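Local coordinates for protein Alpha/beta hydrolase (Pectobacterium atrosepticum SCRI1043, PDB 3BDV) that is of uncharacterised function but has an alpha/beta-hydrolase fold, binds calcium in the crystal and is probably a serine hydrolase, at residues A[87-92]-A[122-127]; A[9-14]-A[179-184]; A[129-134]-A[154-159]. All blocks are in the same frame, centred on the assembly; numbering follows the deposited sequence. Where two conformers were deposited one is given.

Interaction 1: residues A[87-92]-A[122-127]; sequences AACHVV and SPLSVP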
loop_
_atom_site.group_PDB
_atom_site.type_symbol
_atom_site.label_atom_id
_atom_site.label_comp_id
_atom_site.label_asym_id
_atom_site.label_seq_id
_atom_site.Cartn_x
_atom_site.Cartn_y
_atom_site.Cartn_z
ATOM N N ALA A 87 8.319 0.889 3.156
ATOM C CA ALA A 87 8.199 1.585 4.442
ATOM C C ALA A 87 7.073 1.029 5.287
ATOM O O ALA A 87 7.225 0.887 6.498
ATOM C CB ALA A 87 8.006 3.095 4.204
ATOM N N ALA A 88 5.944 0.699 4.653
ATOM C CA ALA A 88 4.776 0.141 5.329
ATOM C C ALA A 88 5.222 -1.175 5.973
ATOM O O ALA A 88 4.924 -1.433 7.139
ATOM C CB ALA A 88 3.599 -0.108 4.361
ATOM N N CYS A 89 5.957 -1.983 5.211
ATOM C CA CYS A 89 6.446 -3.251 5.714
ATOM C C CYS A 89 7.350 -3.038 6.933
ATOM O O CYS A 89 7.196 -3.694 7.931
ATOM C CB CYS A 89 7.175 -3.969 4.600
ATOM S SG CYS A 89 7.970 -5.471 5.053
ATOM N N HIS A 90 8.282 -2.101 6.831
ATOM C CA HIS A 90 9.245 -1.905 7.866
ATOM C C HIS A 90 8.547 -1.437 9.158
ATOM O O HIS A 90 8.834 -1.899 10.253
ATOM C CB HIS A 90 10.295 -0.900 7.392
ATOM C CG HIS A 90 11.322 -0.554 8.426
ATOM N ND1 HIS A 90 12.490 -1.274 8.601
ATOM C CD2 HIS A 90 11.375 0.461 9.327
ATOM C CE1 HIS A 90 13.208 -0.714 9.547
ATOM N NE2 HIS A 90 12.554 0.333 10.010
ATOM N N VAL A 91 7.592 -0.535 9.028
ATOM C CA VAL A 91 6.900 -0.021 10.221
ATOM C C VAL A 91 6.164 -1.133 10.963
ATOM O O VAL A 91 6.250 -1.218 12.174
ATOM C CB VAL A 91 5.938 1.114 9.867
ATOM C CG1 VAL A 91 4.914 1.338 10.968
ATOM C CG2 VAL A 91 6.731 2.355 9.601
ATOM N N VAL A 92 5.488 -2.005 10.239
ATOM C CA VAL A 92 4.816 -3.172 10.834
ATOM C C VAL A 92 5.842 -4.102 11.494
ATOM O O VAL A 92 5.662 -4.529 12.658
ATOM C CB VAL A 92 3.976 -3.944 9.777
ATOM C CG1 VAL A 92 3.469 -5.268 10.382
ATOM C CG2 VAL A 92 2.798 -3.086 9.312
ATOM N N SER A 122 10.501 -12.094 6.795
ATOM C CA SER A 122 9.779 -12.739 7.877
ATOM C C SER A 122 8.342 -12.221 7.924
ATOM O O SER A 122 8.035 -11.122 7.415
ATOM C CB SER A 122 10.519 -12.556 9.210
ATOM O OG SER A 122 10.830 -11.209 9.461
ATOM N N PRO A 123 7.447 -13.017 8.508
ATOM C CA PRO A 123 6.044 -12.680 8.493
ATOM C C PRO A 123 5.695 -11.358 9.089
ATOM O O PRO A 123 6.214 -10.979 10.154
ATOM C CB PRO A 123 5.401 -13.803 9.295
ATOM C CG PRO A 123 6.320 -14.904 9.188
ATOM C CD PRO A 123 7.672 -14.285 9.210
ATOM N N LEU A 124 4.780 -10.673 8.430
ATOM C CA LEU A 124 4.251 -9.439 8.945
ATOM C C LEU A 124 3.195 -9.839 10.006
ATOM O O LEU A 124 2.453 -10.816 9.855
ATOM C CB LEU A 124 3.619 -8.587 7.859
ATOM C CG LEU A 124 4.636 -8.083 6.811
ATOM C CD1 LEU A 124 3.969 -7.247 5.751
ATOM C CD2 LEU A 124 5.729 -7.297 7.500
ATOM N N SER A 125 3.140 -9.088 11.076
ATOM C CA SER A 125 2.266 -9.476 12.171
ATOM C C SER A 125 0.792 -9.201 11.836
ATOM O O SER A 125 -0.079 -9.497 12.645
ATOM C CB SER A 125 2.674 -8.704 13.424
ATOM O OG SER A 125 2.534 -7.301 13.210
ATOM N N VAL A 126 0.507 -8.619 10.670
ATOM C CA VAL A 126 -0.878 -8.269 10.322
ATOM C C VAL A 126 -1.206 -8.806 8.964
ATOM O O VAL A 126 -0.298 -9.033 8.151
ATOM C CB VAL A 126 -1.077 -6.761 10.266
ATOM C CG1 VAL A 126 -0.749 -6.157 11.623
ATOM C CG2 VAL A 126 -0.198 -6.151 9.149
ATOM N N PRO A 127 -2.500 -8.964 8.673
ATOM C CA PRO A 127 -2.902 -9.360 7.331
ATOM C C PRO A 127 -2.366 -8.438 6.237
ATOM O O PRO A 127 -2.460 -7.200 6.345
ATOM C CB PRO A 127 -4.451 -9.332 7.402
ATOM C CG PRO A 127 -4.728 -9.592 8.861
ATOM C CD PRO A 127 -3.659 -8.873 9.592
HETATM O O HOH W 1 3.356 -4.137 13.998
#

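Interaction 2: residues A[9-14]-A[179-184]; sequences LRLTEV and RLAEFS. With EDO (1,2-ethanediol), chain H.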
loop_
_atom_site.group_PDB
_atom_site.type_symbol
_atom_site.label_atom_id
_atom_site.label_comp_id
_atom_site.label_asym_id
_atom_site.label_seq_id
_atom_site.Cartn_x
_atom_site.Cartn_y
_atom_site.Cartn_z
ATOM N N LEU A 9 -20.029 1.948 -2.341
ATOM C CA LEU A 9 -20.859 1.697 -1.134
ATOM C C LEU A 9 -20.106 0.845 -0.127
ATOM O O LEU A 9 -20.084 1.138 1.063
ATOM C CB LEU A 9 -22.158 0.965 -1.487
ATOM C CG LEU A 9 -23.261 1.701 -2.255
ATOM C CD1 LEU A 9 -24.222 0.712 -2.946
ATOM C CD2 LEU A 9 -24.001 2.634 -1.310
ATOM N N ARG A 10 -19.458 -0.209 -0.613
ATOM C CA ARG A 10 -18.748 -1.122 0.280
ATOM C C ARG A 10 -17.595 -0.401 0.940
ATOM O O ARG A 10 -17.420 -0.514 2.147
ATOM C CB ARG A 10 -18.251 -2.350 -0.478
ATOM C CG ARG A 10 -19.370 -3.350 -0.787
ATOM C CD ARG A 10 -18.896 -4.456 -1.690
ATOM N NE ARG A 10 -18.016 -5.411 -1.009
ATOM C CZ ARG A 10 -17.486 -6.456 -1.642
ATOM N NH1 ARG A 10 -17.719 -6.660 -2.928
ATOM N NH2 ARG A 10 -16.680 -7.280 -1.036
ATOM N N LEU A 11 -16.846 0.403 0.175
ATOM C CA LEU A 11 -15.693 1.110 0.769
ATOM C C LEU A 11 -16.115 2.227 1.714
ATOM O O LEU A 11 -15.472 2.464 2.734
ATOM C CB LEU A 11 -14.702 1.621 -0.294
ATOM C CG LEU A 11 -13.825 0.505 -0.850
ATOM C CD1 LEU A 11 -13.149 0.969 -2.175
ATOM C CD2 LEU A 11 -12.831 -0.014 0.163
ATOM N N THR A 12 -17.237 2.864 1.407
ATOM C CA THR A 12 -17.804 3.870 2.308
ATOM C C THR A 12 -18.181 3.254 3.680
ATOM O O THR A 12 -17.854 3.806 4.724
ATOM C CB THR A 12 -19.003 4.604 1.621
ATOM O OG1 THR A 12 -18.511 5.342 0.494
ATOM C CG2 THR A 12 -19.700 5.540 2.613
ATOM N N GLU A 13 -18.772 2.063 3.691
ATOM C CA GLU A 13 -19.008 1.341 4.954
ATOM C C GLU A 13 -17.743 0.944 5.701
ATOM O O GLU A 13 -17.686 1.013 6.941
ATOM C CB GLU A 13 -19.827 0.081 4.734
ATOM C CG GLU A 13 -21.244 0.346 4.295
ATOM C CD GLU A 13 -22.029 1.124 5.339
ATOM O OE1 GLU A 13 -22.135 0.630 6.481
ATOM O OE2 GLU A 13 -22.509 2.236 5.019
ATOM N N VAL A 14 -16.738 0.469 4.973
ATOM C CA VAL A 14 -15.464 0.112 5.617
ATOM C C VAL A 14 -14.876 1.327 6.323
ATOM O O VAL A 14 -14.366 1.224 7.420
ATOM C CB VAL A 14 -14.463 -0.448 4.586
ATOM C CG1 VAL A 14 -13.023 -0.480 5.116
ATOM C CG2 VAL A 14 -14.931 -1.866 4.098
ATOM N N ARG A 179 -10.395 -5.394 -4.788
ATOM C CA ARG A 179 -9.642 -6.220 -3.849
ATOM C C ARG A 179 -9.504 -5.624 -2.466
ATOM O O ARG A 179 -9.558 -6.341 -1.465
ATOM C CB ARG A 179 -8.255 -6.539 -4.434
ATOM C CG ARG A 179 -8.346 -7.329 -5.657
ATOM C CD ARG A 179 -9.082 -8.628 -5.419
ATOM N NE ARG A 179 -8.433 -9.446 -4.402
ATOM C CZ ARG A 179 -7.594 -10.453 -4.642
ATOM N NH1 ARG A 179 -7.302 -10.818 -5.878
ATOM N NH2 ARG A 179 -7.099 -11.148 -3.608
ATOM N N LEU A 180 -9.270 -4.328 -2.387
ATOM C CA LEU A 180 -9.193 -3.669 -1.124
ATOM C C LEU A 180 -10.492 -3.819 -0.326
ATOM O O LEU A 180 -10.480 -4.011 0.864
ATOM C CB LEU A 180 -8.924 -2.190 -1.349
ATOM C CG LEU A 180 -8.857 -1.297 -0.098
ATOM C CD1 LEU A 180 -7.803 -1.773 0.947
ATOM C CD2 LEU A 180 -8.646 0.115 -0.522
ATOM N N ALA A 181 -11.619 -3.690 -0.998
ATOM C CA ALA A 181 -12.897 -3.841 -0.352
ATOM C C ALA A 181 -13.057 -5.230 0.257
ATOM O O ALA A 181 -13.412 -5.375 1.424
ATOM C CB ALA A 181 -14.034 -3.527 -1.408
ATOM N N GLU A 182 -12.730 -6.245 -0.525
ATOM C CA GLU A 182 -12.804 -7.643 -0.129
ATOM C C GLU A 182 -11.994 -7.923 1.121
ATOM O O GLU A 182 -12.470 -8.563 2.069
ATOM C CB GLU A 182 -12.337 -8.526 -1.280
ATOM C CG GLU A 182 -13.295 -8.463 -2.492
ATOM C CD GLU A 182 -12.781 -9.104 -3.741
ATOM O OE1 GLU A 182 -11.679 -9.649 -3.682
ATOM O OE2 GLU A 182 -13.480 -9.045 -4.776
ATOM N N PHE A 183 -10.746 -7.453 1.073
ATOM C CA PHE A 183 -9.733 -7.605 2.144
ATOM C C PHE A 183 -10.096 -6.849 3.385
ATOM O O PHE A 183 -10.040 -7.395 4.483
ATOM C CB PHE A 183 -8.411 -7.094 1.545
ATOM C CG PHE A 183 -7.245 -7.006 2.501
ATOM C CD1 PHE A 183 -6.680 -8.151 3.029
ATOM C CD2 PHE A 183 -6.656 -5.785 2.776
ATOM C CE1 PHE A 183 -5.551 -8.053 3.842
ATOM C CE2 PHE A 183 -5.550 -5.671 3.594
ATOM C CZ PHE A 183 -4.994 -6.764 4.128
ATOM N N SER A 184 -10.428 -5.576 3.234
ATOM C CA SER A 184 -10.750 -4.752 4.362
ATOM C C SER A 184 -12.009 -5.149 5.078
ATOM O O SER A 184 -12.048 -5.054 6.284
ATOM C CB SER A 184 -10.778 -3.256 3.986
ATOM O OG SER A 184 -11.821 -2.960 3.049
HETATM C C1 EDO H . -18.524 -4.739 -5.802
HETATM O O1 EDO H . -19.331 -5.457 -4.845
HETATM C C2 EDO H . -17.023 -5.054 -5.754
HETATM O O2 EDO H . -16.629 -6.010 -6.752
HETATM O O HOH W 2 -15.789 -8.036 -4.737
#

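Interaction 3: residues A[129-134]-A[154-159]; sequences LTFASH and ELVDVG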
loop_
_atom_site.group_PDB
_atom_site.type_symbol
_atom_site.label_atom_id
_atom_site.label_comp_id
_atom_site.label_asym_id
_atom_site.label_seq_id
_atom_site.Cartn_x
_atom_site.Cartn_y
_atom_site.Cartn_z
ATOM N N LEU A 129 -1.749 -7.985 1.797
ATOM C CA LEU A 129 -2.024 -8.256 0.410
ATOM C C LEU A 129 -0.925 -7.576 -0.441
ATOM O O LEU A 129 -0.679 -6.383 -0.266
ATOM C CB LEU A 129 -3.370 -7.657 0.081
ATOM C CG LEU A 129 -4.185 -8.040 -1.102
ATOM C CD1 LEU A 129 -4.567 -9.513 -0.999
ATOM C CD2 LEU A 129 -5.413 -7.071 -1.055
ATOM N N THR A 130 -0.336 -8.317 -1.392
ATOM C CA THR A 130 0.740 -7.814 -2.243
ATOM C C THR A 130 0.342 -7.940 -3.707
ATOM O O THR A 130 -0.091 -9.013 -4.115
ATOM C CB THR A 130 2.065 -8.549 -1.995
ATOM O OG1 THR A 130 2.472 -8.320 -0.634
ATOM C CG2 THR A 130 3.215 -8.046 -2.946
ATOM N N PHE A 131 0.504 -6.876 -4.477
ATOM C CA PHE A 131 0.183 -6.896 -5.909
ATOM C C PHE A 131 1.514 -6.776 -6.648
ATOM O O PHE A 131 2.319 -5.879 -6.340
ATOM C CB PHE A 131 -0.685 -5.702 -6.290
ATOM C CG PHE A 131 -2.043 -5.742 -5.670
ATOM C CD1 PHE A 131 -2.240 -5.397 -4.360
ATOM C CD2 PHE A 131 -3.142 -6.108 -6.413
ATOM C CE1 PHE A 131 -3.506 -5.474 -3.789
ATOM C CE2 PHE A 131 -4.399 -6.166 -5.838
ATOM C CZ PHE A 131 -4.580 -5.866 -4.535
ATOM N N ALA A 132 1.747 -7.691 -7.579
ATOM C CA ALA A 132 3.042 -7.798 -8.274
ATOM C C ALA A 132 2.821 -7.838 -9.776
ATOM O O ALA A 132 1.962 -8.518 -10.254
ATOM C CB ALA A 132 3.792 -9.027 -7.798
ATOM N N SER A 133 3.647 -7.095 -10.507
ATOM C CA SER A 133 3.640 -7.057 -11.978
ATOM C C SER A 133 4.778 -7.947 -12.554
ATOM O O SER A 133 5.798 -8.214 -11.872
ATOM C CB SER A 133 3.810 -5.597 -12.409
ATOM O OG SER A 133 4.118 -5.480 -13.771
ATOM N N HIS A 134 4.586 -8.422 -13.794
ATOM C CA HIS A 134 5.641 -9.192 -14.427
ATOM C C HIS A 134 6.681 -8.345 -15.154
ATOM O O HIS A 134 7.653 -8.900 -15.632
ATOM C CB HIS A 134 5.083 -10.187 -15.437
ATOM C CG HIS A 134 4.478 -11.376 -14.803
ATOM N ND1 HIS A 134 5.134 -12.586 -14.736
ATOM C CD2 HIS A 134 3.319 -11.519 -14.118
ATOM C CE1 HIS A 134 4.366 -13.443 -14.078
ATOM N NE2 HIS A 134 3.247 -12.836 -13.732
ATOM N N GLU A 154 -0.805 -12.563 0.858
ATOM C CA GLU A 154 -1.441 -13.043 -0.343
ATOM C C GLU A 154 -0.752 -12.336 -1.507
ATOM O O GLU A 154 -0.414 -11.151 -1.378
ATOM C CB GLU A 154 -2.910 -12.631 -0.374
ATOM C CG GLU A 154 -3.840 -13.658 -0.872
ATOM C CD GLU A 154 -5.303 -13.207 -0.824
ATOM O OE1 GLU A 154 -5.729 -12.644 0.202
ATOM O OE2 GLU A 154 -5.997 -13.418 -1.820
ATOM N N LEU A 155 -0.573 -13.033 -2.616
ATOM C CA LEU A 155 0.116 -12.489 -3.783
ATOM C C LEU A 155 -0.820 -12.425 -4.963
ATOM O O LEU A 155 -1.312 -13.441 -5.420
ATOM C CB LEU A 155 1.335 -13.345 -4.124
ATOM C CG LEU A 155 2.373 -12.849 -5.146
ATOM C CD1 LEU A 155 1.903 -13.161 -6.639
ATOM C CD2 LEU A 155 2.739 -11.369 -4.967
ATOM N N VAL A 156 -1.049 -11.211 -5.436
ATOM C CA VAL A 156 -1.965 -10.934 -6.538
ATOM C C VAL A 156 -1.146 -10.560 -7.735
ATOM O O VAL A 156 -0.479 -9.533 -7.729
ATOM C CB VAL A 156 -2.949 -9.810 -6.190
ATOM C CG1 VAL A 156 -3.915 -9.497 -7.400
ATOM C CG2 VAL A 156 -3.725 -10.201 -4.924
ATOM N N ASP A 157 -1.142 -11.465 -8.698
ATOM C CA ASP A 157 -0.486 -11.280 -10.014
ATOM C C ASP A 157 -1.360 -10.417 -10.937
ATOM O O ASP A 157 -2.428 -10.835 -11.335
ATOM C CB ASP A 157 -0.243 -12.682 -10.591
ATOM C CG ASP A 157 0.472 -12.682 -11.915
ATOM O OD1 ASP A 157 0.592 -11.618 -12.554
ATOM O OD2 ASP A 157 0.944 -13.775 -12.296
ATOM N N VAL A 158 -0.893 -9.195 -11.231
ATOM C CA VAL A 158 -1.594 -8.217 -12.067
ATOM C C VAL A 158 -1.054 -8.232 -13.507
ATOM O O VAL A 158 -1.334 -7.334 -14.291
ATOM C CB VAL A 158 -1.604 -6.784 -11.441
ATOM C CG1 VAL A 158 -2.388 -6.802 -10.112
ATOM C CG2 VAL A 158 -0.177 -6.261 -11.245
ATOM N N GLY A 159 -0.322 -9.265 -13.871
ATOM C CA GLY A 159 0.163 -9.380 -15.234
ATOM C C GLY A 159 1.247 -8.371 -15.567
ATOM O O GLY A 159 1.989 -7.921 -14.690
#

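Interaction 1: residues A[87-92]-A[122-127]
Val-92 is the centre of this contact. Its CG1 methyl points from helix 83-93 into the loop that leads to strand 128-132. It meets three consecutive loop residues there: CG1 lies 4.2 Å from CB of Leu-124, 3.6 Å from OG of Ser-125 and 4.0 Å from CG2 of Val-126. The branch is aimed by its torsion, with CG1 opposite the backbone N (chi1 171°). One turn earlier on the helix, Cys-89 makes the second apolar touch, its SG 3.8 Å from CD2 of Leu-124. The two helix residues thus meet Leu-124 at different points, Val-92 at the base of the side chain and Cys-89 at the end of one branch.

This is the buried, well-packed side. Trp-151 of helix 141-151 closes it further, touching both Cys-89 and Leu-124. Val-92 also rests on Ile-99 and Val-102 of strand 99-105. The arrangement belongs to the alpha/beta-hydrolase fold. Strand 76-81 passes into helix 83-93 through Gly-80, Ser-82 and Gly-84, a sequence consistent with the nucleophile elbow of this fold. The helix packs against the central parallel sheet. The loop passes the C-terminal half of the helix on its way into strand 128-132.

The other side is looser. Ser-125 is exposed, and no direct hydrogen bond joins the two segments. A water takes that place: it donates to the backbone O of Val-92 at 2.7 Å, and its link to OG of Ser-125 is weak at 3.4 Å. OG of Ser-125 sits between the backbone N and the carbonyl carbon (chi1 61°). From there it faces both this water and the Val-92 methyl. The segments bury 207 Å², both sides summed. At the loop's start, Ser-122 O makes a weak hydrogen bond to NE2 of Gln-93.

Interaction 2: residues A[9-14]-A[179-184]
This is helix-on-helix packing between the N-terminal helix 4-15 and the last helix, 174-185. Leu-11 and Val-14 meet Leu-180, Ala-181 and Ser-184 across it. The segment axes come within 9.6 Å and run in the same general sense, 41° apart.

Ala-181 lies at the middle. Its small CB points at the other helix, and CD2 of Leu-11 comes down beside it at 4.0 Å. The same methyl is 4.2 Å from CG of Leu-180. One turn on, both methyls of Val-14 face the Ser-184 hydroxyl, with CG1 3.4 Å from OG. That hydroxyl is turned back to its own helix (chi1 65°) and donates to the O of Leu-180 at 2.8 Å. The same oxygen also accepts from Ser-184 N, and the two donors reach it from opposite faces of its plane. A polar group in an apolar seam is satisfied this way.

Arg-10 borders the contact on the more exposed side. CB of Ala-181 lies over one face of its guanidinium. Arg-10 does not pair directly with Glu-182. A water bridges them, accepting from NH1 and donating to Glu-182 OE2, while Glu-182 has its salt bridge with Lys-178. NH1 also donates to O1 of a 1,2-ethanediol, probably from the crystallisation liquor, at 2.8 Å. NE of Arg-10 forms a salt bridge with Glu-185.

Both helices pack on strand 19-23, whose Met-20 touches Leu-11, Val-14, Leu-180 and Ser-184. Leu-180 and Ser-184 reach on to Ile-79 and Ile-77 of strand 76-81.

Interaction 3: residues A[129-134]-A[154-159]
Strands 129-132 and 154-157 pair in parallel, Leu-129 beside Glu-154 through Ala-132 beside Asp-157. Backbone bonds zigzag between them, from Thr-130 N to Glu-154 O, Val-156 N to Thr-130 O (2.7 Å), Ala-132 N to Val-156 O, and Val-158 N to Ala-132 O. The pairing continues to His-134, whose N donates to Gly-159 O at 2.8 Å.

On one face, Phe-131 and Val-156 lie side by side and point the same way. CG1 of Val-156 is 3.6 Å from CD2 of the Phe-131 ring, and its CG2 sits over one ring face toward the rim. Val-158 CG1 comes in at the ring edge, 3.8 Å from CD2 of Phe-131. Beside them CD1 of Leu-129 lies against the Glu-154 side chain, whose OE2 forms a salt bridge with Arg-179. On the other face, CD2 of Leu-155 touches Ala-132 CB at 3.8 Å and also meets CG2 of Thr-130.

At the loop end, NE2 of His-134 donates to OD2 of Asp-157, 2.9 Å and nearly straight at 170°. The oxygen lies in the ring plane and is met on its syn side, although the NE2 is 30° out of the carboxylate plane. The other oxygen of Asp-157, OD1, accepts from Gly-159 N at 2.8 Å. This Asx turn holds the carboxylate where the chain turns at Gly-159. The His-134 ring also stacks on Phe-141.

The pair closes a beta-alpha-beta unit through helix 141-151, which packs on Ala-132 and Leu-155. Helix 174-185 lies on the Leu-129, Phe-131 and Val-156 face. Strand 99-105 bonds to the other edge of strand 128-132, and 154-157 is the last strand of the sheet.

In the fold
Interaction 1 runs into interaction 3 along the chain: the loop 122-127 leads straight into strand 128-132. Their centres are about 17 Å apart. Interaction 2 encloses both in sequence, because it joins a helix near the N-terminus to one near the C-terminus. It also touches both. Phe-183 CZ packs 3.4 Å from Pro-127 O, and Arg-179 NH2 forms a salt bridge with Glu-154 OE2 at 3.1 Å. Asp-152, a calcium ligand in a structure of this protein, lies near two of the contacts. The side chain of Asp-152 is about 6 Å from that of Leu-124 and about 8 Å from that of Glu-154. Interaction 2 is away from the annotated sites.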